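Local coordinates for guanine nucleotide exchange protein (Legionella pneumophila, PDB 1XSZ) that probably acts as a guanine nucleotide exchange factor for ADP-ribosylation factor GTPases, through a Sec7 domain whose active site is covered by a cap, at residues D62-P67 and K108-L112. Numbering follows the deposited sequence.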
loop_
_atom_site.group_PDB
_atom_site.type_symbol
_atom_site.label_atom_id
_atom_site.label_comp_id
_atom_site.label_asym_id
_atom_site.label_seq_id
_atom_site.Cartn_x
_atom_site.Cartn_y
_atom_site.Cartn_z
ATOM N N ASP A 62 -2.046 5.675 5.060
ATOM C CA ASP A 62 -1.028 4.690 5.371
ATOM C C ASP A 62 -1.381 3.902 6.624
ATOM O O ASP A 62 -1.208 2.682 6.679
ATOM C CB ASP A 62 0.327 5.362 5.556
ATOM C CG ASP A 62 1.456 4.402 5.346
ATOM O OD1 ASP A 62 1.654 4.004 4.181
ATOM O OD2 ASP A 62 2.121 4.032 6.334
ATOM N N TYR A 63 -1.879 4.600 7.637
ATOM C CA TYR A 63 -2.273 3.945 8.874
ATOM C C TYR A 63 -3.418 2.964 8.603
ATOM O O TYR A 63 -3.370 1.797 8.999
ATOM C CB TYR A 63 -2.739 4.981 9.899
ATOM C CG TYR A 63 -3.155 4.366 11.215
ATOM C CD1 TYR A 63 -2.230 4.178 12.243
ATOM C CD2 TYR A 63 -4.462 3.921 11.411
ATOM C CE1 TYR A 63 -2.598 3.558 13.435
ATOM C CE2 TYR A 63 -4.837 3.298 12.594
ATOM C CZ TYR A 63 -3.903 3.121 13.599
ATOM O OH TYR A 63 -4.279 2.503 14.768
ATOM N N LEU A 64 -4.450 3.443 7.920
ATOM C CA LEU A 64 -5.614 2.616 7.623
ATOM C C LEU A 64 -5.315 1.369 6.807
ATOM O O LEU A 64 -5.968 0.342 6.983
ATOM C CB LEU A 64 -6.676 3.446 6.899
ATOM C CG LEU A 64 -7.387 4.503 7.751
ATOM C CD1 LEU A 64 -8.232 5.400 6.866
ATOM C CD2 LEU A 64 -8.260 3.813 8.804
ATOM N N SER A 65 -4.329 1.449 5.918
ATOM C CA SER A 65 -3.999 0.324 5.051
ATOM C C SER A 65 -2.887 -0.593 5.547
ATOM O O SER A 65 -2.476 -1.503 4.828
ATOM C CB SER A 65 -3.640 0.837 3.653
ATOM O OG SER A 65 -2.465 1.636 3.693
ATOM N N SER A 66 -2.412 -0.364 6.767
ATOM C CA SER A 66 -1.343 -1.177 7.337
ATOM C C SER A 66 -1.848 -2.543 7.784
ATOM O O SER A 66 -3.030 -2.714 8.075
ATOM C CB SER A 66 -0.680 -0.429 8.492
ATOM O OG SER A 66 0.062 0.669 7.989
ATOM N N PRO A 67 -0.946 -3.537 7.865
ATOM C CA PRO A 67 -1.315 -4.898 8.268
ATOM C C PRO A 67 -1.547 -5.187 9.749
ATOM O O PRO A 67 -2.176 -6.194 10.083
ATOM C CB PRO A 67 -0.170 -5.732 7.706
ATOM C CG PRO A 67 1.003 -4.830 7.942
ATOM C CD PRO A 67 0.478 -3.476 7.480
ATOM N N LYS A 108 -1.131 -2.568 0.376
ATOM C CA LYS A 108 -1.944 -1.589 1.089
ATOM C C LYS A 108 -3.200 -1.276 0.283
ATOM O O LYS A 108 -4.299 -1.180 0.839
ATOM C CB LYS A 108 -1.125 -0.323 1.351
ATOM C CG LYS A 108 -0.054 -0.536 2.402
ATOM C CD LYS A 108 0.789 0.713 2.613
ATOM C CE LYS A 108 1.812 0.486 3.709
ATOM N NZ LYS A 108 2.770 1.630 3.791
ATOM N N ILE A 109 -3.044 -1.115 -1.024
ATOM C CA ILE A 109 -4.188 -0.867 -1.893
ATOM C C ILE A 109 -5.155 -2.046 -1.757
ATOM O O ILE A 109 -6.367 -1.867 -1.636
ATOM C CB ILE A 109 -3.734 -0.752 -3.364
ATOM C CG1 ILE A 109 -2.958 0.550 -3.557
ATOM C CG2 ILE A 109 -4.940 -0.795 -4.308
ATOM C CD1 ILE A 109 -2.177 0.606 -4.853
ATOM N N ASP A 110 -4.603 -3.255 -1.759
ATOM C CA ASP A 110 -5.399 -4.468 -1.659
ATOM C C ASP A 110 -6.238 -4.471 -0.380
ATOM O O ASP A 110 -7.442 -4.748 -0.423
ATOM C CB ASP A 110 -4.468 -5.690 -1.712
ATOM C CG ASP A 110 -5.199 -6.980 -2.022
ATOM O OD1 ASP A 110 -6.369 -6.926 -2.454
ATOM O OD2 ASP A 110 -4.583 -8.052 -1.850
ATOM N N ARG A 111 -5.620 -4.157 0.753
ATOM C CA ARG A 111 -6.365 -4.146 2.008
ATOM C C ARG A 111 -7.519 -3.154 1.971
ATOM O O ARG A 111 -8.597 -3.427 2.503
ATOM C CB ARG A 111 -5.442 -3.832 3.187
ATOM C CG ARG A 111 -4.302 -4.818 3.333
ATOM C CD ARG A 111 -3.734 -4.831 4.744
ATOM N NE ARG A 111 -2.540 -5.666 4.821
ATOM C CZ ARG A 111 -1.326 -5.268 4.460
ATOM N NH1 ARG A 111 -1.132 -4.038 4.002
ATOM N NH2 ARG A 111 -0.302 -6.107 4.538
ATOM N N LEU A 112 -7.309 -2.004 1.341
ATOM C CA LEU A 112 -8.369 -1.004 1.263
ATOM C C LEU A 112 -9.525 -1.556 0.422
ATOM O O LEU A 112 -10.690 -1.461 0.815
ATOM C CB LEU A 112 -7.847 0.303 0.660
ATOM C CG LEU A 112 -6.873 1.099 1.536
ATOM C CD1 LEU A 112 -6.492 2.379 0.809
ATOM C CD2 LEU A 112 -7.504 1.421 2.892
HETATM O O HOH W 1 2.785 1.515 7.002
#
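Asp62 and Lys108 form the charged end of this contact, a worked example of how a helix terminus is fixed against the flank of another helix. Lys108 NZ donates to Asp62 OD1 in a 2.7 Å salt bridge, coming in on the syn side of the carboxylate and 23° out of its plane. The lysine chain, extended beyond CG, runs past the Ser65 hydroxyl to reach the carboxylate. A water accepts from Lys108 NZ and donates to both Asp62 OD2 and Ser66 OG, closing a polar network around the ammonium group, which also has Glu105 as a salt-bridge partner.

Ser66 OG in turn donates to Asp62 O at 2.7 Å, while Ser65 OG reaches back to Gly61 O. Both hydroxyls thus serve backbone carbonyls of helix 57-64 as it ends. With chi1 of 64°, Ser65 keeps OG near that backbone while its CB faces the second helix.

Packing fills the middle. Ser65 OG lies against the aliphatic part of Lys108, 3.3 Å from Lys108 CB, and Ser65 CB meets Leu112 CG at 3.9 Å. A residue as small as serine is consistent with the close approach of the backbones, 4.9 Å between Ser65 CA and Lys108 CA.

At the other end Arg111, deposited in two conformers, holds the chain beyond the helix in the conformer described here. Its NH1 donates to Ser65 O at 3.0 Å, nearly in line with the carbonyl although the N-H points less directly (136°), and Pro67 CB sits over one guanidinium face, toward its rim. The partial negative charge at the C-terminal end of helix 57-64 would probably favour a positive group here.

Leu64 continues the packing onto helices 40-50 and 69-80. Such side-on docking of a helix C-terminus onto helix 106-123 belongs to the all-helical Sec7 fold.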